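Local structure of serine-rich Repeat Adhesion Glycoprotein (Srr1) (Streptococcus agalactiae, 4MBO) at residues N27-P32 and E41-N46; Q139-T144 and E154-N159; D66-Q71 and M122-D127. The protein is a bacterial surface adhesin that binds fibrinogen and so probably helps the streptococcus attach to host tissue. All coordinates share one frame; numbering follows the deposited sequence. Where two conformers were deposited one is given.

Contact 1: residues N27-P32 and E41-N46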
ATOM      1  N   ASN A  27     -10.072   5.857 -16.226  0.50 25.89           N
ATOM      2  CA  ASN A  27     -10.372   7.240 -16.563  0.50 29.84           C
ATOM      3  C   ASN A  27      -9.847   8.237 -15.528  0.50 30.12           C
ATOM      4  O   ASN A  27      -9.444   9.356 -15.886  0.50 31.12           O
ATOM      5  CB  ASN A  27     -11.887   7.393 -16.721  0.50 32.62           C
ATOM      6  CG  ASN A  27     -12.450   6.489 -17.802  0.50 34.48           C
ATOM      7  OD1 ASN A  27     -11.706   5.943 -18.621  0.50 38.38           O
ATOM      8  ND2 ASN A  27     -13.762   6.324 -17.811  0.50 35.90           N
ATOM      9  N   THR A  28      -9.798   7.814 -14.264  1.00 29.97           N
ATOM     10  CA  THR A  28      -9.426   8.715 -13.163  1.00 33.13           C
ATOM     11  C   THR A  28      -7.888   8.900 -13.063  1.00 31.98           C
ATOM     12  O   THR A  28      -7.419   9.786 -12.357  1.00 31.50           O
ATOM     13  CB  THR A  28     -10.047   8.309 -11.806  1.00 35.18           C
ATOM     14  OG1 THR A  28      -9.469   7.101 -11.298  1.00 35.33           O
ATOM     15  CG2 THR A  28     -11.547   8.144 -11.947  1.00 36.73           C
ATOM     16  N   LEU A  29      -7.113   8.095 -13.791  1.00 26.57           N
ATOM     17  CA  LEU A  29      -5.656   8.229 -13.755  1.00 24.48           C
ATOM     18  C   LEU A  29      -5.232   9.543 -14.421  1.00 24.88           C
ATOM     19  O   LEU A  29      -5.828   9.966 -15.417  1.00 26.77           O
ATOM     20  CB  LEU A  29      -4.976   7.077 -14.510  1.00 21.92           C
ATOM     21  CG  LEU A  29      -5.175   5.646 -14.008  1.00 20.18           C
ATOM     22  CD1 LEU A  29      -4.363   4.684 -14.879  1.00 19.52           C
ATOM     23  CD2 LEU A  29      -4.775   5.523 -12.548  1.00 20.45           C
ATOM     24  N   SER A  30      -4.200  10.177 -13.888  1.00 25.53           N
ATOM     25  CA  SER A  30      -3.688  11.410 -14.477  1.00 26.48           C
ATOM     26  C   SER A  30      -3.127  11.158 -15.874  1.00 27.77           C
ATOM     27  O   SER A  30      -3.277  11.996 -16.770  1.00 28.77           O
ATOM     28  CB  SER A  30      -2.601  12.036 -13.576  1.00 26.83           C
ATOM     29  OG  SER A  30      -1.516  11.142 -13.356  1.00 26.80           O
ATOM     30  N   GLU A  31      -2.455  10.022 -16.049  1.00 26.44           N
ATOM     31  CA  GLU A  31      -1.926   9.607 -17.339  1.00 26.71           C
ATOM     32  C   GLU A  31      -2.297   8.140 -17.586  1.00 26.06           C
ATOM     33  O   GLU A  31      -1.547   7.222 -17.207  1.00 24.82           O
ATOM     34  CB  GLU A  31      -0.425   9.767 -17.387  1.00 29.75           C
ATOM     35  CG  GLU A  31       0.060  11.176 -17.100  1.00 33.83           C
ATOM     36  CD  GLU A  31       1.556  11.291 -17.270  1.00 37.50           C
ATOM     37  OE1 GLU A  31       2.012  11.516 -18.418  1.00 46.55           O
ATOM     38  OE2 GLU A  31       2.281  11.207 -16.257  1.00 36.94           O
ATOM     39  N   PRO A  32      -3.451   7.904 -18.206  1.00 25.98           N
ATOM     40  CA  PRO A  32      -3.873   6.523 -18.500  1.00 24.83           C
ATOM     41  C   PRO A  32      -2.723   5.733 -19.109  1.00 24.55           C
ATOM     42  O   PRO A  32      -2.003   6.249 -19.959  1.00 28.35           O
ATOM     43  CB  PRO A  32      -5.058   6.723 -19.443  1.00 27.01           C
ATOM     44  CG  PRO A  32      -5.622   8.039 -19.007  1.00 27.17           C
ATOM     45  CD  PRO A  32      -4.433   8.886 -18.700  1.00 27.13           C
ATOM     46  N   GLU A  41      -3.290   6.954  -6.811  1.00 19.56           N
ATOM     47  CA  GLU A  41      -4.091   6.504  -7.960  1.00 19.64           C
ATOM     48  C   GLU A  41      -4.552   5.041  -7.825  1.00 18.36           C
ATOM     49  O   GLU A  41      -3.951   4.237  -7.104  1.00 17.13           O
ATOM     50  CB  GLU A  41      -3.313   6.681  -9.262  1.00 19.30           C
ATOM     51  CG  GLU A  41      -3.121   8.147  -9.608  1.00 20.69           C
ATOM     52  CD  GLU A  41      -2.570   8.405 -10.990  1.00 22.05           C
ATOM     53  OE1 GLU A  41      -1.987   7.480 -11.613  1.00 20.31           O
ATOM     54  OE2 GLU A  41      -2.730   9.567 -11.449  1.00 22.88           O
ATOM     55  N   ASN A  42      -5.621   4.694  -8.552  1.00 18.17           N
ATOM     56  CA  ASN A  42      -6.171   3.366  -8.536  1.00 18.47           C
ATOM     57  C   ASN A  42      -6.989   3.186  -9.794  1.00 17.31           C
ATOM     58  O   ASN A  42      -7.173   4.148 -10.572  1.00 18.15           O
ATOM     59  CB  ASN A  42      -7.011   3.112  -7.259  1.00 18.83           C
ATOM     60  CG  ASN A  42      -8.139   4.104  -7.082  1.00 20.55           C
ATOM     61  OD1 ASN A  42      -8.009   5.063  -6.312  1.00 23.25           O
ATOM     62  ND2 ASN A  42      -9.227   3.931  -7.820  1.00 21.43           N
ATOM     63  N   LEU A  43      -7.411   1.956 -10.011  1.00 17.15           N
ATOM     64  CA  LEU A  43      -8.307   1.597 -11.111  1.00 16.56           C
ATOM     65  C   LEU A  43      -9.710   1.516 -10.559  1.00 15.80           C
ATOM     66  O   LEU A  43      -9.924   1.626  -9.348  1.00 16.57           O
ATOM     67  CB  LEU A  43      -7.903   0.261 -11.708  1.00 16.92           C
ATOM     68  CG  LEU A  43      -6.497   0.237 -12.318  1.00 18.41           C
ATOM     69  CD1 LEU A  43      -6.090  -1.184 -12.700  1.00 19.30           C
ATOM     70  CD2 LEU A  43      -6.377   1.194 -13.499  1.00 20.32           C
ATOM     71  N   VAL A  44     -10.694   1.355 -11.446  1.00 16.70           N
ATOM     72  CA  VAL A  44     -12.071   1.244 -11.018  1.00 17.18           C
ATOM     73  C   VAL A  44     -12.690  -0.022 -11.629  1.00 16.16           C
ATOM     74  O   VAL A  44     -12.565  -0.281 -12.831  1.00 17.67           O
ATOM     75  CB  VAL A  44     -12.898   2.494 -11.432  1.00 19.33           C
ATOM     76  CG1 VAL A  44     -14.351   2.285 -11.025  1.00 20.55           C
ATOM     77  CG2 VAL A  44     -12.355   3.745 -10.713  1.00 21.72           C
ATOM     78  N   LEU A  45     -13.315  -0.804 -10.779  1.00 15.04           N
ATOM     79  CA  LEU A  45     -14.049  -1.996 -11.181  1.00 14.93           C
ATOM     80  C   LEU A  45     -15.543  -1.737 -11.120  1.00 16.10           C
ATOM     81  O   LEU A  45     -16.059  -1.218 -10.125  1.00 16.90           O
ATOM     82  CB  LEU A  45     -13.729  -3.130 -10.214  1.00 16.19           C
ATOM     83  CG  LEU A  45     -14.564  -4.420 -10.344  1.00 16.42           C
ATOM     84  CD1 LEU A  45     -14.330  -5.067 -11.703  1.00 17.10           C
ATOM     85  CD2 LEU A  45     -14.222  -5.383  -9.219  1.00 18.90           C
ATOM     86  N   ASN A  46     -16.247  -2.126 -12.176  1.00 16.16           N
ATOM     87  CA  ASN A  46     -17.684  -2.092 -12.077  1.00 17.67           C
ATOM     88  C   ASN A  46     -18.293  -3.356 -12.661  1.00 16.27           C
ATOM     89  O   ASN A  46     -17.731  -3.981 -13.575  1.00 16.54           O
ATOM     90  CB  ASN A  46     -18.286  -0.871 -12.721  1.00 22.68           C
ATOM     91  CG  ASN A  46     -18.280  -0.939 -14.200  1.00 25.32           C
ATOM     92  OD1 ASN A  46     -17.285  -0.649 -14.830  1.00 31.23           O
ATOM     93  ND2 ASN A  46     -19.438  -1.281 -14.787  1.00 31.26           N
TER
HETATM   94  O   HOH W   1      -6.995   7.223  -9.609  1.00 23.77           O
HETATM   95  O   HOH W   2      -9.010   5.029 -12.599  1.00 29.53           O
HETATM   96  O   HOH W   3      -1.404   8.168 -14.165  1.00 22.12           O

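Contact 2: residues Q139-T144 and E154-N159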
ATOM      1  N   GLN A 139       1.455  -4.054 -17.078  1.00 17.71           N
ATOM      2  CA  GLN A 139       1.021  -5.242 -16.355  1.00 17.51           C
ATOM      3  C   GLN A 139      -0.417  -5.506 -16.763  1.00 16.89           C
ATOM      4  O   GLN A 139      -1.121  -4.586 -17.132  1.00 17.26           O
ATOM      5  CB  GLN A 139       1.078  -4.982 -14.847  1.00 17.34           C
ATOM      6  CG  GLN A 139       2.426  -4.458 -14.359  1.00 19.06           C
ATOM      7  CD  GLN A 139       3.529  -5.452 -14.628  1.00 19.90           C
ATOM      8  OE1 GLN A 139       3.598  -6.504 -13.980  1.00 21.33           O
ATOM      9  NE2 GLN A 139       4.446  -5.101 -15.521  1.00 21.34           N
ATOM     10  N   CYS A 140      -0.846  -6.750 -16.664  0.80 15.31           N
ATOM     11  CA  CYS A 140      -2.194  -7.169 -17.064  0.80 16.01           C
ATOM     12  C   CYS A 140      -3.088  -7.387 -15.818  0.80 14.63           C
ATOM     13  O   CYS A 140      -2.727  -8.141 -14.906  0.80 14.77           O
ATOM     14  CB  CYS A 140      -2.046  -8.462 -17.882  0.80 17.10           C
ATOM     15  SG  CYS A 140      -3.525  -9.482 -17.979  0.80 19.88           S
ATOM     16  N   PHE A 141      -4.222  -6.701 -15.777  1.00 13.76           N
ATOM     17  CA  PHE A 141      -5.189  -6.770 -14.666  1.00 13.87           C
ATOM     18  C   PHE A 141      -6.504  -7.270 -15.206  1.00 13.68           C
ATOM     19  O   PHE A 141      -6.962  -6.780 -16.202  1.00 14.81           O
ATOM     20  CB  PHE A 141      -5.364  -5.422 -13.991  1.00 14.30           C
ATOM     21  CG  PHE A 141      -4.075  -4.829 -13.519  1.00 14.06           C
ATOM     22  CD1 PHE A 141      -3.501  -5.245 -12.328  1.00 14.08           C
ATOM     23  CD2 PHE A 141      -3.425  -3.861 -14.269  1.00 15.02           C
ATOM     24  CE1 PHE A 141      -2.315  -4.744 -11.904  1.00 13.90           C
ATOM     25  CE2 PHE A 141      -2.214  -3.340 -13.834  1.00 15.78           C
ATOM     26  CZ  PHE A 141      -1.674  -3.773 -12.645  1.00 15.17           C
ATOM     27  N   THR A 142      -7.086  -8.260 -14.550  1.00 13.17           N
ATOM     28  CA  THR A 142      -8.364  -8.840 -14.987  1.00 12.94           C
ATOM     29  C   THR A 142      -9.337  -9.081 -13.833  1.00 13.15           C
ATOM     30  O   THR A 142      -8.966  -9.192 -12.680  1.00 12.73           O
ATOM     31  CB  THR A 142      -8.189 -10.171 -15.773  1.00 13.55           C
ATOM     32  OG1 THR A 142      -7.649 -11.233 -14.942  1.00 13.79           O
ATOM     33  CG2 THR A 142      -7.276  -9.965 -17.001  1.00 14.31           C
ATOM     34  N   ALA A 143     -10.607  -9.194 -14.196  1.00 12.95           N
ATOM     35  CA  ALA A 143     -11.667  -9.514 -13.272  1.00 13.25           C
ATOM     36  C   ALA A 143     -12.686 -10.330 -14.024  1.00 14.22           C
ATOM     37  O   ALA A 143     -13.023 -10.023 -15.161  1.00 14.02           O
ATOM     38  CB  ALA A 143     -12.299  -8.267 -12.704  1.00 13.71           C
ATOM     39  N   THR A 144     -13.249 -11.326 -13.347  1.00 13.25           N
ATOM     40  CA  THR A 144     -14.226 -12.238 -13.928  1.00 14.50           C
ATOM     41  C   THR A 144     -15.476 -12.361 -13.075  1.00 14.89           C
ATOM     42  O   THR A 144     -15.399 -12.455 -11.865  1.00 15.12           O
ATOM     43  CB  THR A 144     -13.615 -13.650 -14.052  1.00 15.73           C
ATOM     44  OG1 THR A 144     -12.512 -13.612 -14.976  1.00 16.95           O
ATOM     45  CG2 THR A 144     -14.607 -14.665 -14.562  1.00 16.73           C
ATOM     46  N   GLU A 154      -1.677  -1.628 -17.505  1.00 16.88           N
ATOM     47  CA  GLU A 154      -1.079  -0.405 -16.975  1.00 16.57           C
ATOM     48  C   GLU A 154       0.298  -0.659 -16.433  1.00 15.62           C
ATOM     49  O   GLU A 154       0.522  -1.715 -15.822  1.00 15.56           O
ATOM     50  CB  GLU A 154      -1.858   0.136 -15.744  1.00 17.29           C
ATOM     51  CG  GLU A 154      -3.356   0.267 -15.864  1.00 19.48           C
ATOM     52  CD  GLU A 154      -3.810   1.426 -16.683  1.00 22.24           C
ATOM     53  OE1 GLU A 154      -2.992   2.313 -17.015  1.00 22.44           O
ATOM     54  OE2 GLU A 154      -5.010   1.437 -17.074  1.00 23.10           O
ATOM     55  N   ARG A 155       1.215   0.286 -16.629  1.00 16.22           N
ATOM     56  CA  ARG A 155       2.458   0.238 -15.888  1.00 17.22           C
ATOM     57  C   ARG A 155       2.122   0.637 -14.441  1.00 16.99           C
ATOM     58  O   ARG A 155       1.112   1.298 -14.179  1.00 17.17           O
ATOM     59  CB  ARG A 155       3.465   1.257 -16.445  1.00 20.88           C
ATOM     60  CG  ARG A 155       3.850   0.999 -17.859  1.00 24.02           C
ATOM     61  CD  ARG A 155       4.845   2.060 -18.353  1.00 29.02           C
ATOM     62  NE  ARG A 155       4.863   1.985 -19.795  1.00 36.00           N
ATOM     63  CZ  ARG A 155       3.919   2.529 -20.565  1.00 39.82           C
ATOM     64  NH1 ARG A 155       3.990   2.396 -21.879  1.00 46.11           N
ATOM     65  NH2 ARG A 155       2.894   3.191 -20.017  1.00 39.71           N
ATOM     66  N   VAL A 156       2.990   0.268 -13.521  1.00 16.62           N
ATOM     67  CA  VAL A 156       2.837   0.630 -12.113  1.00 16.37           C
ATOM     68  C   VAL A 156       4.075   1.427 -11.732  1.00 17.29           C
ATOM     69  O   VAL A 156       5.178   0.975 -11.937  1.00 17.52           O
ATOM     70  CB  VAL A 156       2.658  -0.608 -11.243  1.00 16.67           C
ATOM     71  CG1 VAL A 156       2.629  -0.223  -9.774  1.00 17.34           C
ATOM     72  CG2 VAL A 156       1.374  -1.322 -11.656  1.00 18.12           C
ATOM     73  N   GLN A 157       3.864   2.605 -11.181  0.70 16.66           N
ATOM     74  CA  GLN A 157       4.977   3.465 -10.837  0.70 18.24           C
ATOM     75  C   GLN A 157       4.973   3.861  -9.383  0.70 17.01           C
ATOM     76  O   GLN A 157       3.939   4.171  -8.818  0.70 16.70           O
ATOM     77  CB  GLN A 157       4.888   4.732 -11.700  0.70 21.04           C
ATOM     78  CG  GLN A 157       5.830   5.847 -11.312  0.70 24.31           C
ATOM     79  CD  GLN A 157       5.677   7.040 -12.231  0.70 26.33           C
ATOM     80  OE1 GLN A 157       6.001   6.966 -13.403  0.70 33.79           O
ATOM     81  NE2 GLN A 157       5.177   8.136 -11.695  0.70 28.55           N
ATOM     82  N   TYR A 158       6.162   3.839  -8.798  1.00 16.84           N
ATOM     83  CA  TYR A 158       6.393   4.308  -7.451  1.00 17.32           C
ATOM     84  C   TYR A 158       7.447   5.419  -7.552  1.00 18.27           C
ATOM     85  O   TYR A 158       8.194   5.522  -8.535  1.00 19.44           O
ATOM     86  CB  TYR A 158       6.968   3.213  -6.588  1.00 16.20           C
ATOM     87  CG  TYR A 158       6.052   2.046  -6.315  1.00 15.40           C
ATOM     88  CD1 TYR A 158       5.178   2.065  -5.242  1.00 15.80           C
ATOM     89  CD2 TYR A 158       6.093   0.891  -7.105  1.00 15.66           C
ATOM     90  CE1 TYR A 158       4.326   0.988  -4.965  1.00 15.23           C
ATOM     91  CE2 TYR A 158       5.261  -0.181  -6.843  1.00 15.12           C
ATOM     92  CZ  TYR A 158       4.403  -0.144  -5.757  1.00 14.78           C
ATOM     93  OH  TYR A 158       3.552  -1.186  -5.479  1.00 15.39           O
ATOM     94  N   ASN A 159       7.454   6.318  -6.580  0.70 19.69           N
ATOM     95  CA  ASN A 159       8.454   7.371  -6.592  0.70 21.22           C
ATOM     96  C   ASN A 159       9.867   6.873  -6.372  0.70 19.94           C
ATOM     97  O   ASN A 159      10.080   5.852  -5.709  0.70 19.88           O
ATOM     98  CB  ASN A 159       8.140   8.401  -5.525  0.70 24.00           C
ATOM     99  CG  ASN A 159       7.034   9.336  -5.932  0.70 26.99           C
ATOM    100  OD1 ASN A 159       6.664   9.427  -7.117  0.70 34.46           O
ATOM    101  ND2 ASN A 159       6.501  10.043  -4.967  0.70 28.68           N
TER

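Contact 3: residues D66-Q71 and M122-D127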
ATOM      1  N   ASP A  66      -4.323 -12.195  -9.587  1.00 14.75           N
ATOM      2  CA  ASP A  66      -3.468 -12.201  -8.418  1.00 17.23           C
ATOM      3  C   ASP A  66      -2.791 -10.892  -8.130  1.00 17.76           C
ATOM      4  O   ASP A  66      -2.281 -10.698  -7.030  1.00 21.23           O
ATOM      5  CB  ASP A  66      -2.326 -13.211  -8.584  1.00 20.44           C
ATOM      6  CG  ASP A  66      -2.741 -14.616  -8.425  1.00 25.66           C
ATOM      7  OD1 ASP A  66      -3.924 -14.933  -8.301  1.00 25.28           O
ATOM      8  OD2 ASP A  66      -1.794 -15.459  -8.427  1.00 33.57           O
ATOM      9  N   ASN A  67      -2.728 -10.005  -9.110  1.00 14.01           N
ATOM     10  CA  ASN A  67      -2.046  -8.756  -8.908  1.00 14.11           C
ATOM     11  C   ASN A  67      -2.980  -7.593  -8.656  1.00 14.00           C
ATOM     12  O   ASN A  67      -2.566  -6.456  -8.812  1.00 15.12           O
ATOM     13  CB  ASN A  67      -1.170  -8.438 -10.116  1.00 14.07           C
ATOM     14  CG  ASN A  67      -1.965  -8.359 -11.411  1.00 14.16           C
ATOM     15  OD1 ASN A  67      -3.197  -8.442 -11.406  1.00 14.56           O
ATOM     16  ND2 ASN A  67      -1.262  -8.160 -12.517  1.00 14.79           N
ATOM     17  N   LEU A  68      -4.213  -7.873  -8.247  0.70 14.47           N
ATOM     18  CA  LEU A  68      -5.216  -6.838  -8.044  0.70 15.18           C
ATOM     19  C   LEU A  68      -5.926  -7.054  -6.714  0.70 15.32           C
ATOM     20  O   LEU A  68      -6.272  -8.197  -6.398  0.70 16.35           O
ATOM     21  CB  LEU A  68      -6.195  -6.945  -9.223  0.70 17.05           C
ATOM     22  CG  LEU A  68      -7.172  -5.836  -9.525  0.70 17.75           C
ATOM     23  CD1 LEU A  68      -6.455  -4.573  -9.914  0.70 16.93           C
ATOM     24  CD2 LEU A  68      -8.124  -6.269 -10.648  0.70 16.74           C
ATOM     25  N   ASP A  69      -6.102  -5.987  -5.908  1.00 14.15           N
ATOM     26  CA  ASP A  69      -6.770  -6.065  -4.602  1.00 14.06           C
ATOM     27  C   ASP A  69      -7.762  -4.908  -4.457  1.00 14.21           C
ATOM     28  O   ASP A  69      -7.816  -4.025  -5.302  1.00 14.85           O
ATOM     29  CB  ASP A  69      -5.779  -6.162  -3.436  1.00 15.35           C
ATOM     30  CG  ASP A  69      -4.993  -4.903  -3.191  1.00 17.62           C
ATOM     31  OD1 ASP A  69      -5.615  -3.834  -3.116  1.00 17.57           O
ATOM     32  OD2 ASP A  69      -3.739  -5.003  -2.987  1.00 17.51           O
ATOM     33  N   THR A  70      -8.598  -4.982  -3.428  1.00 14.75           N
ATOM     34  CA  THR A  70      -9.601  -3.977  -3.119  1.00 14.45           C
ATOM     35  C   THR A  70      -9.172  -3.012  -2.017  1.00 15.26           C
ATOM     36  O   THR A  70      -9.985  -2.239  -1.491  1.00 15.86           O
ATOM     37  CB  THR A  70     -10.880  -4.681  -2.604  1.00 15.13           C
ATOM     38  OG1 THR A  70     -10.529  -5.478  -1.453  1.00 16.67           O
ATOM     39  CG2 THR A  70     -11.461  -5.547  -3.695  1.00 16.01           C
ATOM     40  N   GLN A  71      -7.877  -3.054  -1.701  1.00 16.01           N
ATOM     41  CA  GLN A  71      -7.319  -2.360  -0.530  1.00 16.19           C
ATOM     42  C   GLN A  71      -6.358  -1.169  -0.705  1.00 15.94           C
ATOM     43  O   GLN A  71      -6.453  -0.177   0.045  1.00 16.97           O
ATOM     44  CB  GLN A  71      -6.584  -3.403   0.308  1.00 18.56           C
ATOM     45  CG  GLN A  71      -7.499  -4.464   0.882  1.00 20.66           C
ATOM     46  CD  GLN A  71      -6.726  -5.520   1.622  1.00 23.46           C
ATOM     47  OE1 GLN A  71      -5.663  -5.935   1.165  1.00 24.70           O
ATOM     48  NE2 GLN A  71      -7.278  -6.003   2.745  1.00 25.42           N
ATOM     49  N   MET A 122     -16.390   0.083  -7.575  1.00 18.48           N
ATOM     50  CA  MET A 122     -15.463   0.185  -6.449  1.00 19.05           C
ATOM     51  C   MET A 122     -14.031   0.376  -6.946  1.00 18.40           C
ATOM     52  O   MET A 122     -13.684  -0.037  -8.074  1.00 17.98           O
ATOM     53  CB  MET A 122     -15.509  -1.074  -5.594  1.00 21.29           C
ATOM     54  CG  MET A 122     -14.786  -2.211  -6.232  1.00 21.54           C
ATOM     55  SD  MET A 122     -14.746  -3.698  -5.194  1.00 26.80           S
ATOM     56  CE  MET A 122     -16.410  -4.159  -5.432  1.00 22.08           C
ATOM     57  N   PRO A 123     -13.196   1.025  -6.123  1.00 17.45           N
ATOM     58  CA  PRO A 123     -11.796   1.108  -6.501  1.00 16.82           C
ATOM     59  C   PRO A 123     -11.073  -0.225  -6.300  1.00 15.19           C
ATOM     60  O   PRO A 123     -11.379  -1.003  -5.390  1.00 15.37           O
ATOM     61  CB  PRO A 123     -11.221   2.173  -5.544  1.00 19.20           C
ATOM     62  CG  PRO A 123     -12.096   2.099  -4.370  1.00 20.07           C
ATOM     63  CD  PRO A 123     -13.480   1.787  -4.905  1.00 19.17           C
ATOM     64  N   VAL A 124     -10.149  -0.487  -7.197  1.00 14.53           N
ATOM     65  CA  VAL A 124      -9.246  -1.641  -7.082  1.00 14.30           C
ATOM     66  C   VAL A 124      -7.839  -1.136  -7.388  1.00 15.25           C
ATOM     67  O   VAL A 124      -7.665  -0.200  -8.152  1.00 14.85           O
ATOM     68  CB  VAL A 124      -9.603  -2.826  -7.980  1.00 14.22           C
ATOM     69  CG1 VAL A 124     -10.916  -3.463  -7.554  1.00 15.03           C
ATOM     70  CG2 VAL A 124      -9.634  -2.469  -9.439  1.00 15.53           C
ATOM     71  N   TRP A 125      -6.842  -1.783  -6.780  1.00 14.44           N
ATOM     72  CA  TRP A 125      -5.470  -1.379  -6.904  1.00 14.03           C
ATOM     73  C   TRP A 125      -4.571  -2.511  -7.382  1.00 13.86           C
ATOM     74  O   TRP A 125      -4.773  -3.670  -6.986  1.00 14.25           O
ATOM     75  CB  TRP A 125      -4.922  -1.001  -5.516  1.00 14.91           C
ATOM     76  CG  TRP A 125      -5.367   0.285  -4.944  1.00 15.43           C
ATOM     77  CD1 TRP A 125      -4.649   1.443  -4.918  1.00 15.39           C
ATOM     78  CD2 TRP A 125      -6.586   0.548  -4.263  1.00 15.60           C
ATOM     79  NE1 TRP A 125      -5.353   2.414  -4.278  1.00 16.92           N
ATOM     80  CE2 TRP A 125      -6.542   1.891  -3.849  1.00 16.10           C
ATOM     81  CE3 TRP A 125      -7.705  -0.239  -3.923  1.00 15.75           C
ATOM     82  CZ2 TRP A 125      -7.591   2.503  -3.164  1.00 16.63           C
ATOM     83  CZ3 TRP A 125      -8.744   0.369  -3.217  1.00 15.99           C
ATOM     84  CH2 TRP A 125      -8.671   1.719  -2.844  1.00 17.44           C
ATOM     85  N   PRO A 126      -3.573  -2.189  -8.225  1.00 13.70           N
ATOM     86  CA  PRO A 126      -2.473  -3.119  -8.420  1.00 14.21           C
ATOM     87  C   PRO A 126      -1.945  -3.445  -7.017  1.00 14.95           C
ATOM     88  O   PRO A 126      -1.673  -2.521  -6.215  1.00 16.42           O
ATOM     89  CB  PRO A 126      -1.453  -2.301  -9.224  1.00 14.41           C
ATOM     90  CG  PRO A 126      -2.304  -1.304  -9.957  1.00 15.50           C
ATOM     91  CD  PRO A 126      -3.341  -0.927  -8.946  1.00 14.93           C
ATOM     92  N   ASP A 127      -1.827  -4.727  -6.685  1.00 14.56           N
ATOM     93  CA  ASP A 127      -1.492  -5.140  -5.321  1.00 14.42           C
ATOM     94  C   ASP A 127      -0.047  -4.823  -5.040  1.00 14.48           C
ATOM     95  O   ASP A 127       0.857  -5.361  -5.689  1.00 14.43           O
ATOM     96  CB  ASP A 127      -1.834  -6.624  -5.138  1.00 15.38           C
ATOM     97  CG  ASP A 127      -1.604  -7.145  -3.750  1.00 17.44           C
ATOM     98  OD1 ASP A 127      -0.811  -6.573  -2.967  1.00 17.33           O
ATOM     99  OD2 ASP A 127      -2.236  -8.176  -3.412  1.00 18.05           O
TER
HETATM  100  O   HOH W   4     -12.241  -1.213  -2.827  1.00 21.17           O

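Contact 1: residues N27-P32 and E41-N46
S30 and E41 carry the direct polar link between the loop 27-32 and the start of strand 43-51. Both direct bonds across the contact go to one carboxylate oxygen: E41 OE2 accepts from S30 N (2.9 Å, nearly straight at 165°) and from S30 OG at 2.8 Å. The hydroxyl comes in on the syn side and close to the carboxylate plane, whereas the amide meets the same oxygen from well above it. The serine can use both donors because chi1 of 58° folds OG back over its own main chain. Beyond CG the glutamate is extended, a length that suits it to span the distance. Its other oxygen, OE1, accepts from the backbone N of K36, while K36 NZ bonds S30 OG and pairs with the carboxylate of E31, so one lysine braces both sides.

Water supplies a second set of polar links. T28 OG1 stands 3.0 Å from a water that accepts from N42 N. A second water donates to N42 O (2.9 Å) but lies unusually close to T28 OG1, so that link is doubtful. A short polar side chain suits this exposed, water-lined edge. A third water joins E31 N to E41 OE1.

The apolar part belongs to L29. Its CD2 passes over the glutamate stem, 3.8 Å from E41 CB, and reaches N42 O at 3.4 Å, while CD1 faces L43 CD2 more loosely (4.3 Å). L29 and L43 are both buried, and both also pack on V35 and E154. A branched aliphatic chain suits this inward side, with the polar residues left nearer the surface.

The whole is a loop closed by a glutamate that takes two bonds from one serine, joining the 20-25 to 34-36 connection to an inner strand of the four-stranded antiparallel sheet in the Ig-like region.

Contact 2: residues Q139-T144 and E154-N159
Q139 and E154 face each other as an antiparallel hydrogen-bonded pair, their CA atoms 5.3 Å apart, where strand 139-145 begins and strand 148-157 nears its end. Q139 N gives a nearly straight bond of 2.8 Å to E154 O, meeting it from above the carbonyl plane; the return bond, E154 N to Q139 O at 3.0 Å, lies in the carbonyl plane. Past this pair the short strand segments diverge, their directions 110° apart.

F141 packs between the diverging strands, toward the interior. Its ring, brought beside the backbone N by chi1 of -55°, has V156 CG2 and E154 O at its edge, near its plane: F141 CZ lies 4.0 Å from V156 CG2, and F141 CE2 is as far from E154 CB. A flat, wide side chain suits a place where backbones separate, and a beta-branched valine suits an extended strand. The stem of Q139 lies against E154 O, with Q139 CB at 3.5 Å, while its amide NE2 turns to D137 O. E154 bends at chi2 and packs on V35 and L43, while its OE1 accepts a weak hydrogen bond from G33 N.

This is the open end of a beta hairpin, splaying over an apolar interior in the mixed sheet of an Ig-like sandwich.

Contact 3: residues D66-Q71 and M122-D127
W125 lays its indole alongside the turn that follows D69, with Q71 C over one face, 3.6 Å above the plane and offset toward the rim. T70 O approaches the ring obliquely, 3.4 Å from W125 CZ3. A broad indole is well suited to lining such a bend. The bend itself is an Asx turn: D69 OD1, swung over its own main chain by chi1 of 69°, accepts from Q71 N at 2.8 Å. In the backbone, D69 and W125 form an antiparallel hydrogen-bonded pair, with bonds from D69 N to W125 O and from W125 N to D69 O, both 2.9 Å. Strand 68-69 is thus added at the margin of the four-stranded sheet of the Ig-like region, and D127 N extends the pairing by bonding N67 O (2.8 Å). The side chains of D69 and D127 cross at about a right angle, with their carboxylate planes 68° apart and D69 OD2 3.3 Å from D127 OD1. Two acceptors so close would repel, but R129 forms salt bridges to both aspartates and probably offsets this. Away from the indole, L68 CD1 packs 3.8 Å from V124 CG2, two branched chains meeting obliquely beside F141, while a water donates to both T70 O and P123 O.

Overall arrangement
All three contacts cluster in the Ig-like part of the chain, their centres about 9 to 12 Å apart. Contact 1 comes first along the sequence; contact 3 follows and closes before contact 2 opens. Strands 43-51 and 116-126 are neighbours in the four-stranded sheet, so contacts 1 and 3 share it, joined by backbone bonds such as L43 N to V124 O. Contact 2 belongs to the mixed sheet and meets both across the interior, where L45 packs on A143 and F141 on P126. Separately, N67 ND2 bonds C140 O, linking a loop of contact 3 to strand 139-145. Together they tie the two sheets at one end of the sandwich, within a fragment of an adhesin that binds fibrinogen.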